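3-oxoacyl-[acyl-carrier-protein] reductase (Sinorhizobium meliloti, PDB 3U9L) probably catalyses the NADPH-dependent reduction of 3-oxoacyl groups carried on acyl-carrier protein, as a member of the short-chain dehydrogenase/reductase family. Local coordinates at residues P155-A158 / P159-A163; A171-Y174 / A175-S179; A210-A213 / E214-G218; T254-G257 / K258-F261; D270-D273 / V274-V278. All blocks are in the same frame, centred on the assembly; numbering follows the deposited sequence.

Interaction 1: P155-A158 / P159-A163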
loop_
_atom_site.group_PDB
_atom_site.type_symbol
_atom_site.label_atom_id
_atom_site.label_comp_id
_atom_site.label_asym_id
_atom_site.label_seq_id
_atom_site.Cartn_x
_atom_site.Cartn_y
_atom_site.Cartn_z
ATOM N N PRO A 155 14.432 3.448 -6.331
ATOM C CA PRO A 155 14.519 2.388 -5.331
ATOM C C PRO A 155 14.898 2.992 -3.964
ATOM O O PRO A 155 15.202 4.182 -3.901
ATOM C CB PRO A 155 15.679 1.510 -5.867
ATOM C CG PRO A 155 15.887 1.952 -7.285
ATOM C CD PRO A 155 15.488 3.370 -7.344
ATOM N N TYR A 156 14.950 2.192 -2.912
ATOM C CA TYR A 156 15.506 2.626 -1.620
ATOM C C TYR A 156 14.609 3.462 -0.766
ATOM O O TYR A 156 15.105 4.107 0.169
ATOM C CB TYR A 156 16.911 3.323 -1.729
ATOM C CG TYR A 156 18.065 2.330 -1.774
ATOM C CD1 TYR A 156 17.902 1.098 -2.387
ATOM C CD2 TYR A 156 19.344 2.648 -1.264
ATOM C CE1 TYR A 156 18.964 0.161 -2.465
ATOM C CE2 TYR A 156 20.436 1.700 -1.341
ATOM C CZ TYR A 156 20.216 0.467 -1.936
ATOM O OH TYR A 156 21.189 -0.498 -2.051
ATOM N N LEU A 157 13.304 3.459 -1.050
ATOM C CA LEU A 157 12.348 4.071 -0.111
ATOM C C LEU A 157 11.165 3.114 0.163
ATOM O O LEU A 157 10.071 3.574 0.458
ATOM C CB LEU A 157 11.824 5.425 -0.618
ATOM C CG LEU A 157 12.830 6.594 -0.670
ATOM C CD1 LEU A 157 13.530 6.574 -2.000
ATOM C CD2 LEU A 157 12.121 7.967 -0.407
ATOM N N ALA A 158 11.396 1.805 0.109
ATOM C CA ALA A 158 10.273 0.834 0.132
ATOM C C ALA A 158 9.284 0.993 1.276
ATOM O O ALA A 158 8.100 1.037 1.037
ATOM C CB ALA A 158 10.719 -0.620 -0.029
ATOM N N PRO A 159 9.752 1.100 2.534
ATOM C CA PRO A 159 8.722 1.188 3.587
ATOM C C PRO A 159 7.826 2.431 3.466
ATOM O O PRO A 159 6.679 2.428 3.914
ATOM C CB PRO A 159 9.543 1.321 4.882
ATOM C CG PRO A 159 10.971 0.923 4.515
ATOM C CD PRO A 159 11.112 1.341 3.063
ATOM N N TYR A 160 8.375 3.503 2.920
ATOM C CA TYR A 160 7.658 4.729 2.688
ATOM C C TYR A 160 6.681 4.623 1.502
ATOM O O TYR A 160 5.504 4.914 1.645
ATOM C CB TYR A 160 8.639 5.895 2.468
ATOM C CG TYR A 160 7.942 7.160 2.076
ATOM C CD1 TYR A 160 7.038 7.790 2.951
ATOM C CD2 TYR A 160 8.130 7.711 0.824
ATOM C CE1 TYR A 160 6.368 8.940 2.590
ATOM C CE2 TYR A 160 7.491 8.862 0.457
ATOM C CZ TYR A 160 6.597 9.475 1.337
ATOM O OH TYR A 160 5.945 10.630 0.927
ATOM N N PHE A 161 7.186 4.257 0.339
ATOM C CA PHE A 161 6.375 4.062 -0.853
ATOM C C PHE A 161 5.267 3.019 -0.610
ATOM O O PHE A 161 4.199 3.187 -1.116
ATOM C CB PHE A 161 7.245 3.625 -2.045
ATOM C CG PHE A 161 8.134 4.751 -2.630
ATOM C CD1 PHE A 161 7.957 6.055 -2.245
ATOM C CD2 PHE A 161 9.093 4.462 -3.604
ATOM C CE1 PHE A 161 8.739 7.089 -2.794
ATOM C CE2 PHE A 161 9.886 5.486 -4.165
ATOM C CZ PHE A 161 9.688 6.793 -3.765
ATOM N N ALA A 162 5.561 1.920 0.105
ATOM C CA ALA A 162 4.523 0.962 0.492
ATOM C C ALA A 162 3.388 1.661 1.262
ATOM O O ALA A 162 2.191 1.476 0.986
ATOM C CB ALA A 162 5.133 -0.111 1.385
ATOM N N ALA A 163 3.750 2.397 2.299
ATOM C CA ALA A 163 2.746 3.050 3.120
ATOM C C ALA A 163 1.943 4.038 2.291
ATOM O O ALA A 163 0.738 4.127 2.443
ATOM C CB ALA A 163 3.358 3.709 4.309
#
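Leu-157 lays its CB over one face of the Phe-161 ring, 3.9 Å from the ring centroid and 5° off the normal, a CH-pi contact almost exactly above the centre. The Tyr-160 ring meets the same leucine obliquely, its CD2 4.2 Å from Leu-157 CD2. This is the start of helix 158-179, with Leu-157 at the N-cap, and the helix begins in a sequence that fits the Tyr-x-x-x-Lys pattern of short-chain dehydrogenases, with Tyr-160 as its probable tyrosine. The leucine takes first-turn N-H groups on its backbone O, while its side chain adds only apolar contact. The Phe-161 CG, anti to the carbonyl carbon (chi1 -73°), leans back toward the residues before the helix and carries the ring against the leucine. Replacing Phe-161 by an alanine would probably strip Leu-157 CB of its aromatic cover and open a gap beside the first turn. Gln-173 of the second subunit also packs on Phe-161, placing the contact at the dimer interface. Along the backbone, Phe-161 N reaches Leu-157 O at 3.0 Å, and Ala-162 N donates to Ala-158 O at 2.8 Å with an N-H...O angle of 166°.

Interaction 2: A171-Y174 / A175-S179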
loop_
_atom_site.group_PDB
_atom_site.type_symbol
_atom_site.label_atom_id
_atom_site.label_comp_id
_atom_site.label_asym_id
_atom_site.label_seq_id
_atom_site.Cartn_x
_atom_site.Cartn_y
_atom_site.Cartn_z
ATOM N N ALA A 171 -7.769 5.874 0.378
ATOM C CA ALA A 171 -8.485 7.111 0.036
ATOM C C ALA A 171 -9.582 6.822 -0.986
ATOM O O ALA A 171 -10.679 7.393 -0.967
ATOM C CB ALA A 171 -7.497 8.143 -0.541
ATOM N N VAL A 172 -9.244 5.947 -1.916
ATOM C CA VAL A 172 -10.137 5.619 -3.015
ATOM C C VAL A 172 -11.352 4.878 -2.505
ATOM O O VAL A 172 -12.445 5.184 -2.882
ATOM C CB VAL A 172 -9.331 4.859 -4.122
ATOM C CG1 VAL A 172 -10.247 4.196 -5.180
ATOM C CG2 VAL A 172 -8.437 5.906 -4.778
ATOM N N GLN A 173 -11.132 3.947 -1.589
ATOM C CA GLN A 173 -12.185 3.198 -0.978
ATOM C C GLN A 173 -13.164 4.075 -0.207
ATOM O O GLN A 173 -14.398 3.941 -0.379
ATOM C CB GLN A 173 -11.578 2.095 -0.080
ATOM C CG GLN A 173 -10.759 0.998 -0.834
ATOM C CD GLN A 173 -11.673 -0.029 -1.427
ATOM O OE1 GLN A 173 -12.210 -0.950 -0.707
ATOM N NE2 GLN A 173 -11.916 0.104 -2.730
ATOM N N TYR A 174 -12.644 5.000 0.600
ATOM C CA TYR A 174 -13.492 5.911 1.368
ATOM C C TYR A 174 -14.300 6.802 0.444
ATOM O O TYR A 174 -15.464 7.088 0.719
ATOM C CB TYR A 174 -12.636 6.785 2.277
ATOM C CG TYR A 174 -12.418 6.227 3.673
ATOM C CD1 TYR A 174 -13.453 6.246 4.625
ATOM C CD2 TYR A 174 -11.184 5.773 4.070
ATOM C CE1 TYR A 174 -13.260 5.788 5.931
ATOM C CE2 TYR A 174 -10.976 5.294 5.398
ATOM C CZ TYR A 174 -12.029 5.298 6.315
ATOM O OH TYR A 174 -11.848 4.858 7.623
ATOM N N ALA A 175 -13.683 7.241 -0.653
ATOM C CA ALA A 175 -14.390 8.041 -1.653
ATOM C C ALA A 175 -15.717 7.371 -2.032
ATOM O O ALA A 175 -16.769 8.040 -2.053
ATOM C CB ALA A 175 -13.511 8.238 -2.925
ATOM N N ARG A 176 -15.683 6.060 -2.301
ATOM C CA ARG A 176 -16.915 5.314 -2.683
ATOM C C ARG A 176 -17.839 5.108 -1.488
ATOM O O ARG A 176 -19.051 5.218 -1.597
ATOM C CB ARG A 176 -16.589 3.901 -3.185
ATOM C CG ARG A 176 -15.764 3.732 -4.462
ATOM C CD ARG A 176 -15.186 4.950 -5.005
ATOM N NE ARG A 176 -14.263 4.604 -6.107
ATOM C CZ ARG A 176 -13.877 5.471 -7.037
ATOM N NH1 ARG A 176 -13.075 5.046 -8.007
ATOM N NH2 ARG A 176 -14.325 6.741 -7.032
ATOM N N GLU A 177 -17.249 4.743 -0.361
ATOM C CA GLU A 177 -18.016 4.338 0.797
ATOM C C GLU A 177 -18.660 5.548 1.495
ATOM O O GLU A 177 -19.630 5.391 2.205
ATOM C CB GLU A 177 -17.142 3.552 1.774
ATOM C CG GLU A 177 -16.525 2.216 1.216
ATOM C CD GLU A 177 -15.661 1.497 2.287
ATOM O OE1 GLU A 177 -15.841 1.802 3.484
ATOM O OE2 GLU A 177 -14.777 0.652 1.960
ATOM N N LEU A 178 -18.146 6.746 1.267
ATOM C CA LEU A 178 -18.719 7.925 1.865
ATOM C C LEU A 178 -19.621 8.666 0.896
ATOM O O LEU A 178 -20.267 9.653 1.292
ATOM C CB LEU A 178 -17.624 8.907 2.303
ATOM C CG LEU A 178 -16.663 8.430 3.406
ATOM C CD1 LEU A 178 -15.574 9.453 3.594
ATOM C CD2 LEU A 178 -17.482 8.222 4.717
ATOM N N SER A 179 -19.599 8.296 -0.380
ATOM C CA SER A 179 -20.319 9.144 -1.318
ATOM C C SER A 179 -21.872 9.215 -1.010
ATOM O O SER A 179 -22.494 10.260 -1.225
ATOM C CB SER A 179 -20.085 8.736 -2.774
ATOM O OG SER A 179 -20.605 7.440 -2.931
#
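In the Rossmann-type beta-alpha-beta unit made by strand 139-144, helix 158-179 and strand 183-190, the later part of the helix sets the side chains of Val-172, Gln-173 and Tyr-174 beside those one turn further on, Arg-176, Glu-177 and Leu-178. It is a worked case of i to i+4 pairing. Val-172 and Arg-176 run side by side and point the same way, valine CG1 lying 4.1 Å from arginine NH1; both also touch Phe-261. The arginine is bent at chi2, close to eclipsed at 8°, a turn that brings its CD to 3.5 Å from Val-172 O. On the sheet side Tyr-174 crosses Leu-178 at a slant, tyrosine CD1 being 4.0 Å from leucine CD1; the ring continues toward helix 108-136, where its OH is hydrogen-bonded to Gln-123. The third pair, Gln-173 and Glu-177, brings amide OE1 and carboxylate OE2 only to 4.0 Å, their planes 83° apart. Backbone bonds fix the spacing, among them Leu-178 N to Tyr-174 O at 2.8 Å and Glu-177 N to Gln-173 O at 3.0 Å. The polar ends of Gln-173 and Glu-177 serve the second subunit instead of each other: amide NE2 donates to Pro-154 O, OE1 accepts a weak bond from Leu-157 N, and the carboxylate accepts from the backbone N atoms of Ala-103 and Tyr-156, all of that subunit. With donors supplied to both buried acceptors, the carboxylate is likely to stay ionised within the interface.

Interaction 3: A210-A213 / E214-G218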
loop_
_atom_site.group_PDB
_atom_site.type_symbol
_atom_site.label_atom_id
_atom_site.label_comp_id
_atom_site.label_asym_id
_atom_site.label_seq_id
_atom_site.Cartn_x
_atom_site.Cartn_y
_atom_site.Cartn_z
ATOM N N ALA A 210 24.340 -3.469 10.022
ATOM C CA ALA A 210 25.157 -4.528 9.451
ATOM C C ALA A 210 24.636 -4.996 8.090
ATOM O O ALA A 210 25.426 -5.201 7.168
ATOM C CB ALA A 210 25.208 -5.711 10.411
ATOM N N ARG A 211 23.309 -5.212 7.981
ATOM C CA ARG A 211 22.715 -5.572 6.690
ATOM C C ARG A 211 22.921 -4.465 5.646
ATOM O O ARG A 211 23.248 -4.740 4.512
ATOM C CB ARG A 211 21.217 -5.892 6.819
ATOM C CG ARG A 211 20.572 -6.398 5.527
ATOM C CD ARG A 211 20.622 -7.899 5.483
ATOM N NE ARG A 211 20.134 -8.463 6.755
ATOM C CZ ARG A 211 19.192 -9.396 6.905
ATOM N NH1 ARG A 211 18.555 -9.944 5.873
ATOM N NH2 ARG A 211 18.899 -9.784 8.137
ATOM N N GLN A 212 22.726 -3.214 6.048
ATOM C CA GLN A 212 22.974 -2.103 5.157
ATOM C C GLN A 212 24.454 -2.084 4.732
ATOM O O GLN A 212 24.774 -1.906 3.533
ATOM C CB GLN A 212 22.615 -0.801 5.866
ATOM C CG GLN A 212 22.910 0.433 5.037
ATOM C CD GLN A 212 22.133 1.653 5.519
ATOM O OE1 GLN A 212 21.976 1.872 6.712
ATOM N NE2 GLN A 212 21.603 2.425 4.575
ATOM N N ALA A 213 25.356 -2.339 5.692
ATOM C CA ALA A 213 26.789 -2.370 5.334
ATOM C C ALA A 213 27.089 -3.473 4.317
ATOM O O ALA A 213 27.917 -3.267 3.424
ATOM C CB ALA A 213 27.692 -2.455 6.563
ATOM N N GLU A 214 26.404 -4.617 4.394
ATOM C CA GLU A 214 26.537 -5.630 3.338
ATOM C C GLU A 214 26.141 -5.108 1.994
ATOM O O GLU A 214 26.745 -5.485 0.984
ATOM C CB GLU A 214 25.658 -6.875 3.571
ATOM C CG GLU A 214 26.222 -7.878 4.494
ATOM C CD GLU A 214 25.169 -8.935 4.903
ATOM O OE1 GLU A 214 24.542 -9.578 4.011
ATOM O OE2 GLU A 214 25.023 -9.148 6.138
ATOM N N TYR A 215 25.080 -4.305 1.938
ATOM C CA TYR A 215 24.635 -3.754 0.651
ATOM C C TYR A 215 25.706 -2.794 0.082
ATOM O O TYR A 215 25.994 -2.797 -1.113
ATOM C CB TYR A 215 23.254 -3.064 0.790
ATOM C CG TYR A 215 22.085 -4.007 0.520
ATOM C CD1 TYR A 215 21.769 -5.001 1.414
ATOM C CD2 TYR A 215 21.363 -3.926 -0.668
ATOM C CE1 TYR A 215 20.704 -5.922 1.155
ATOM C CE2 TYR A 215 20.321 -4.810 -0.962
ATOM C CZ TYR A 215 19.991 -5.804 -0.048
ATOM O OH TYR A 215 18.938 -6.646 -0.314
ATOM N N GLU A 216 26.309 -2.008 0.962
ATOM C CA GLU A 216 27.308 -1.025 0.582
ATOM C C GLU A 216 28.646 -1.636 0.123
ATOM O O GLU A 216 29.353 -1.056 -0.665
ATOM C CB GLU A 216 27.482 -0.039 1.742
ATOM C CG GLU A 216 26.261 0.875 1.831
ATOM C CD GLU A 216 26.171 1.748 3.119
ATOM O OE1 GLU A 216 26.968 1.491 4.087
ATOM O OE2 GLU A 216 25.313 2.705 3.140
ATOM N N ALA A 217 28.968 -2.831 0.604
ATOM C CA ALA A 217 30.212 -3.480 0.250
ATOM C C ALA A 217 30.023 -4.492 -0.871
ATOM O O ALA A 217 30.992 -5.017 -1.404
ATOM C CB ALA A 217 30.812 -4.168 1.508
ATOM N N GLY A 218 28.780 -4.791 -1.242
ATOM C CA GLY A 218 28.536 -5.760 -2.318
ATOM C C GLY A 218 28.199 -5.072 -3.634
ATOM O O GLY A 218 28.605 -3.959 -3.861
HETATM O O HOH W 1 23.087 2.428 1.565
#
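The carbonyl oxygen of Gln-212 is gripped by two backbone donors of the next turn: Glu-216 N at 3.0 Å in a sound bond, and Tyr-215 N at 2.9 Å in a weak one. The side chains of Gln-212 and Glu-216 illustrate a water-mediated link along a helix. Gln-212, extended with its CG anti to the backbone N (chi1 177°), lays that CG 3.8 Å from Glu-216 OE2, but its NE2 stays 4.0 Å from the same Glu-216 OE2, too far to bond directly. A water joins them, donating to Glu-216 OE2 at 2.7 Å and accepting weakly from Gln-212 NE2 at 3.4 Å. The amide and carboxylate planes are only 24° apart. An alanine in place of Gln-212 would remove the amide and would probably leave the bridging water with one tie fewer, and the Glu-216 carboxylate freer to turn. On the buried side, the Tyr-215 ring presents an edge to Arg-211 O, its CD1 3.4 Å from that oxygen. Helix 209-217 follows strand 183-190 in a region that in this family commonly borders the substrate site. Arg-211 forms a salt bridge to Glu-104 and also donates to Arg-127 O of the second subunit, while Tyr-215 OH is hydrogen-bonded to Glu-104. From the second subunit, Arg-134 on helix 108-136 is salt-bridged to Glu-214, and Trp-181 meets Tyr-215 edge-to-face.

Interaction 4: T254-G257 / K258-F261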
loop_
_atom_site.group_PDB
_atom_site.type_symbol
_atom_site.label_atom_id
_atom_site.label_comp_id
_atom_site.label_asym_id
_atom_site.label_seq_id
_atom_site.Cartn_x
_atom_site.Cartn_y
_atom_site.Cartn_z
ATOM N N THR A 254 -13.553 25.379 -5.338
ATOM C CA THR A 254 -14.404 24.908 -6.428
ATOM C C THR A 254 -15.761 24.551 -5.857
ATOM O O THR A 254 -15.835 24.078 -4.727
ATOM C CB THR A 254 -13.792 23.665 -7.084
ATOM O OG1 THR A 254 -12.569 24.045 -7.682
ATOM C CG2 THR A 254 -14.707 23.109 -8.182
ATOM N N ALA A 255 -16.834 24.752 -6.630
ATOM C CA ALA A 255 -18.191 24.494 -6.129
ATOM C C ALA A 255 -18.400 23.034 -5.741
ATOM O O ALA A 255 -17.780 22.126 -6.307
ATOM C CB ALA A 255 -19.268 24.952 -7.150
ATOM N N SER A 256 -19.284 22.810 -4.777
ATOM C CA SER A 256 -19.490 21.477 -4.269
ATOM C C SER A 256 -20.034 20.589 -5.379
ATOM O O SER A 256 -20.874 21.018 -6.180
ATOM C CB SER A 256 -20.467 21.475 -3.110
ATOM O OG SER A 256 -20.559 20.146 -2.639
ATOM N N GLY A 257 -19.554 19.353 -5.451
ATOM C CA GLY A 257 -19.971 18.508 -6.554
ATOM C C GLY A 257 -19.162 18.656 -7.833
ATOM O O GLY A 257 -19.243 17.791 -8.713
ATOM N N LYS A 258 -18.404 19.733 -7.976
ATOM C CA LYS A 258 -17.529 19.870 -9.147
ATOM C C LYS A 258 -16.021 19.774 -8.843
ATOM O O LYS A 258 -15.193 20.154 -9.670
ATOM C CB LYS A 258 -17.792 21.189 -9.884
ATOM C CG LYS A 258 -19.261 21.374 -10.387
ATOM C CD LYS A 258 -19.314 22.549 -11.426
ATOM C CE LYS A 258 -19.514 23.953 -10.795
ATOM N NZ LYS A 258 -20.898 24.166 -10.166
ATOM N N ARG A 259 -15.661 19.294 -7.666
ATOM C CA ARG A 259 -14.238 19.094 -7.365
ATOM C C ARG A 259 -13.567 17.929 -8.125
ATOM O O ARG A 259 -14.139 16.844 -8.249
ATOM C CB ARG A 259 -14.066 18.964 -5.857
ATOM C CG ARG A 259 -14.538 20.222 -5.172
ATOM C CD ARG A 259 -14.333 20.159 -3.711
ATOM N NE ARG A 259 -14.548 21.462 -3.074
ATOM C CZ ARG A 259 -15.588 21.760 -2.288
ATOM N NH1 ARG A 259 -16.499 20.835 -2.002
ATOM N NH2 ARG A 259 -15.672 22.965 -1.726
ATOM N N PRO A 260 -12.326 18.143 -8.607
ATOM C CA PRO A 260 -11.641 17.056 -9.312
ATOM C C PRO A 260 -11.389 15.940 -8.319
ATOM O O PRO A 260 -11.146 16.259 -7.156
ATOM C CB PRO A 260 -10.286 17.661 -9.710
ATOM C CG PRO A 260 -10.181 19.052 -8.963
ATOM C CD PRO A 260 -11.458 19.275 -8.209
ATOM N N PHE A 261 -11.373 14.692 -8.778
ATOM C CA PHE A 261 -10.985 13.557 -7.944
ATOM C C PHE A 261 -9.457 13.490 -7.581
ATOM O O PHE A 261 -9.139 13.219 -6.456
ATOM C CB PHE A 261 -11.425 12.241 -8.608
ATOM C CG PHE A 261 -11.212 11.025 -7.747
ATOM C CD1 PHE A 261 -11.952 10.846 -6.596
ATOM C CD2 PHE A 261 -10.274 10.060 -8.094
ATOM C CE1 PHE A 261 -11.768 9.732 -5.793
ATOM C CE2 PHE A 261 -10.086 8.922 -7.297
ATOM C CZ PHE A 261 -10.835 8.763 -6.139
#
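Thr-254 and Arg-259 make the firmly held half of this contact, threonine CB lying 4.0 Å from arginine CG, with the arginine chain extended from CG to NE. Its guanidinium has the carbonyl oxygen of Thr-254 over one face, 3.2 Å from NH2 but badly angled for a hydrogen bond. The N-H groups are spent elsewhere: NE and NH2 donate to the carbonyls of Val-251 and Val-252 at the end of helix 242-252, and NH1 forms a salt bridge with Glu-184 on strand 183-190. Thr-254 CG2, anti to the backbone N (OG1 chi1 -65°), comes to 3.3 Å from Lys-258 O. Between the two halves stands a type II beta turn from Ala-255 to Lys-258, leading the chain from helix 242-252 into strand 262-265, the last strand of the parallel sheet. Lys-258 N closes it on Ala-255 O at 3.0 Å, meeting the oxygen from above the carbonyl plane, 36° out of it. Gly-257 occupies the third position with phi 86°, a backbone setting in which a CB would be jammed against the preceding carbonyl oxygen. Its N also donates to Glu-184, tying the turn to strand 183-190. Where Arg-259 is only partly exposed and held by several bonds, Lys-258 and Ala-255 are exposed and their side chains meet through few atoms. Here the lysine chain, bent at both chi3 and chi4, doubles back until its NZ rests 3.5 Å from Ala-255 CB, a charged nitrogen lying against a methyl group, with no hydrogen bond between them.

Interaction 5: D270-D273 / V274-V278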
loop_
_atom_site.group_PDB
_atom_site.type_symbol
_atom_site.label_atom_id
_atom_site.label_comp_id
_atom_site.label_asym_id
_atom_site.label_seq_id
_atom_site.Cartn_x
_atom_site.Cartn_y
_atom_site.Cartn_z
ATOM N N ASP A 270 7.069 12.688 -13.448
ATOM C CA ASP A 270 7.372 11.277 -13.350
ATOM C C ASP A 270 6.247 10.331 -13.915
ATOM O O ASP A 270 6.426 9.117 -13.877
ATOM C CB ASP A 270 7.722 10.860 -11.907
ATOM C CG ASP A 270 6.527 10.951 -10.936
ATOM O OD1 ASP A 270 5.321 10.746 -11.360
ATOM O OD2 ASP A 270 6.809 11.276 -9.735
ATOM N N GLY A 271 5.142 10.882 -14.406
ATOM C CA GLY A 271 4.124 10.087 -15.105
ATOM C C GLY A 271 2.905 9.670 -14.282
ATOM O O GLY A 271 1.992 9.027 -14.782
ATOM N N ALA A 272 2.872 10.017 -13.001
ATOM C CA ALA A 272 1.737 9.623 -12.159
ATOM C C ALA A 272 0.433 10.215 -12.718
ATOM O O ALA A 272 -0.622 9.665 -12.471
ATOM C CB ALA A 272 1.920 10.017 -10.713
ATOM N N ASP A 273 0.529 11.298 -13.477
ATOM C CA ASP A 273 -0.657 11.863 -14.072
ATOM C C ASP A 273 -1.262 10.873 -15.040
ATOM O O ASP A 273 -2.464 10.722 -15.075
ATOM C CB ASP A 273 -0.382 13.211 -14.752
ATOM C CG ASP A 273 0.722 13.150 -15.782
ATOM O OD1 ASP A 273 1.702 12.398 -15.633
ATOM O OD2 ASP A 273 0.646 13.906 -16.760
ATOM N N VAL A 274 -0.409 10.197 -15.801
ATOM C CA VAL A 274 -0.797 9.237 -16.801
ATOM C C VAL A 274 -1.204 7.948 -16.090
ATOM O O VAL A 274 -2.275 7.393 -16.355
ATOM C CB VAL A 274 0.414 8.902 -17.749
ATOM C CG1 VAL A 274 0.001 7.855 -18.743
ATOM C CG2 VAL A 274 0.853 10.107 -18.510
ATOM N N GLY A 275 -0.345 7.431 -15.203
ATOM C CA GLY A 275 -0.704 6.222 -14.467
ATOM C C GLY A 275 -2.086 6.359 -13.771
ATOM O O GLY A 275 -2.975 5.519 -13.914
ATOM N N PHE A 276 -2.273 7.410 -12.984
ATOM C CA PHE A 276 -3.515 7.524 -12.250
ATOM C C PHE A 276 -4.718 7.762 -13.144
ATOM O O PHE A 276 -5.807 7.373 -12.814
ATOM C CB PHE A 276 -3.466 8.615 -11.168
ATOM C CG PHE A 276 -2.903 8.128 -9.827
ATOM C CD1 PHE A 276 -3.470 7.061 -9.158
ATOM C CD2 PHE A 276 -1.804 8.748 -9.247
ATOM C CE1 PHE A 276 -2.936 6.620 -7.937
ATOM C CE2 PHE A 276 -1.260 8.312 -8.014
ATOM C CZ PHE A 276 -1.848 7.261 -7.359
ATOM N N SER A 277 -4.540 8.440 -14.255
ATOM C CA SER A 277 -5.697 8.703 -15.048
ATOM C C SER A 277 -6.171 7.391 -15.728
ATOM O O SER A 277 -7.379 7.166 -15.896
ATOM C CB SER A 277 -5.393 9.839 -16.036
ATOM O OG SER A 277 -4.766 9.214 -17.143
ATOM N N VAL A 278 -5.243 6.506 -16.082
ATOM C CA VAL A 278 -5.608 5.133 -16.459
ATOM C C VAL A 278 -6.232 4.358 -15.291
ATOM O O VAL A 278 -7.341 3.787 -15.435
ATOM C CB VAL A 278 -4.399 4.319 -17.051
ATOM C CG1 VAL A 278 -4.788 2.844 -17.223
ATOM C CG2 VAL A 278 -3.946 4.943 -18.389
#
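Gly-271 stands at the N-cap of helix 272-289 with a positive phi of 99°, a conformation that a side chain would hinder by crowding the carbonyl oxygen of Asp-270, and its own carbonyl oxygen at once takes two donors from Val-274 and Gly-275. The bond from Gly-275 N is 2.9 Å long and nearly straight at 168°, whereas that from Val-274 N is weak. A glycine offers no side-chain acceptor, but the residue before it does: Asp-270 OD1 accepts from Ala-272 N at 3.0 Å, an Asx turn, while its other oxygen binds Ser-147. Asp-273, its CG lodged between the backbone N and the carbonyl carbon (chi1 55°), curls its carboxylate over the next residue, OD1 standing 3.8 Å from Val-274 CG2. So near the N-terminal end of the helix, that negative charge may be eased by the positive end of the helix dipole. On the buried side Ala-272 CB packs 4.2 Å from Phe-276 CD2, and the ring continues to Arg-262, with which it makes a cation-pi contact. Ser-277 closes the stretch in two ways, its N bonding to Asp-273 O at 3.2 Å and its OG to Val-274 O, an oxygen that also accepts from Val-278 N. Val-278 packs on Gly-275 of the second subunit, and this helix thereby takes part in the dimer contact. The whole is an Asx-turn start to the helix that follows the last strand, 262-265, of the seven-stranded Rossmann-type sheet.

How the interactions relate
Interactions 1 and 2 sit at the two ends of one buried helix, 158-179, with centres 24 Å apart: its start carries a CH-pi contact, its later part polar side chains bonded to the second subunit. Interaction 3, on an outlying surface helix, adds a water link to its backbone bonds and sends its charged ends to outside partners, yet reaches interaction 1 where Tyr-156 OH lies 3.7 Å from Tyr-215 CD2. Interaction 4 is a surface turn that no other chain touches; it meets interaction 2 through Phe-261, whose CE1 lies 3.7 Å from Ala-175 CB. Interaction 5, partly buried, is a second helix start and begins with an Asx turn from Asp-270, where interaction 1 has an apolar N-cap residue.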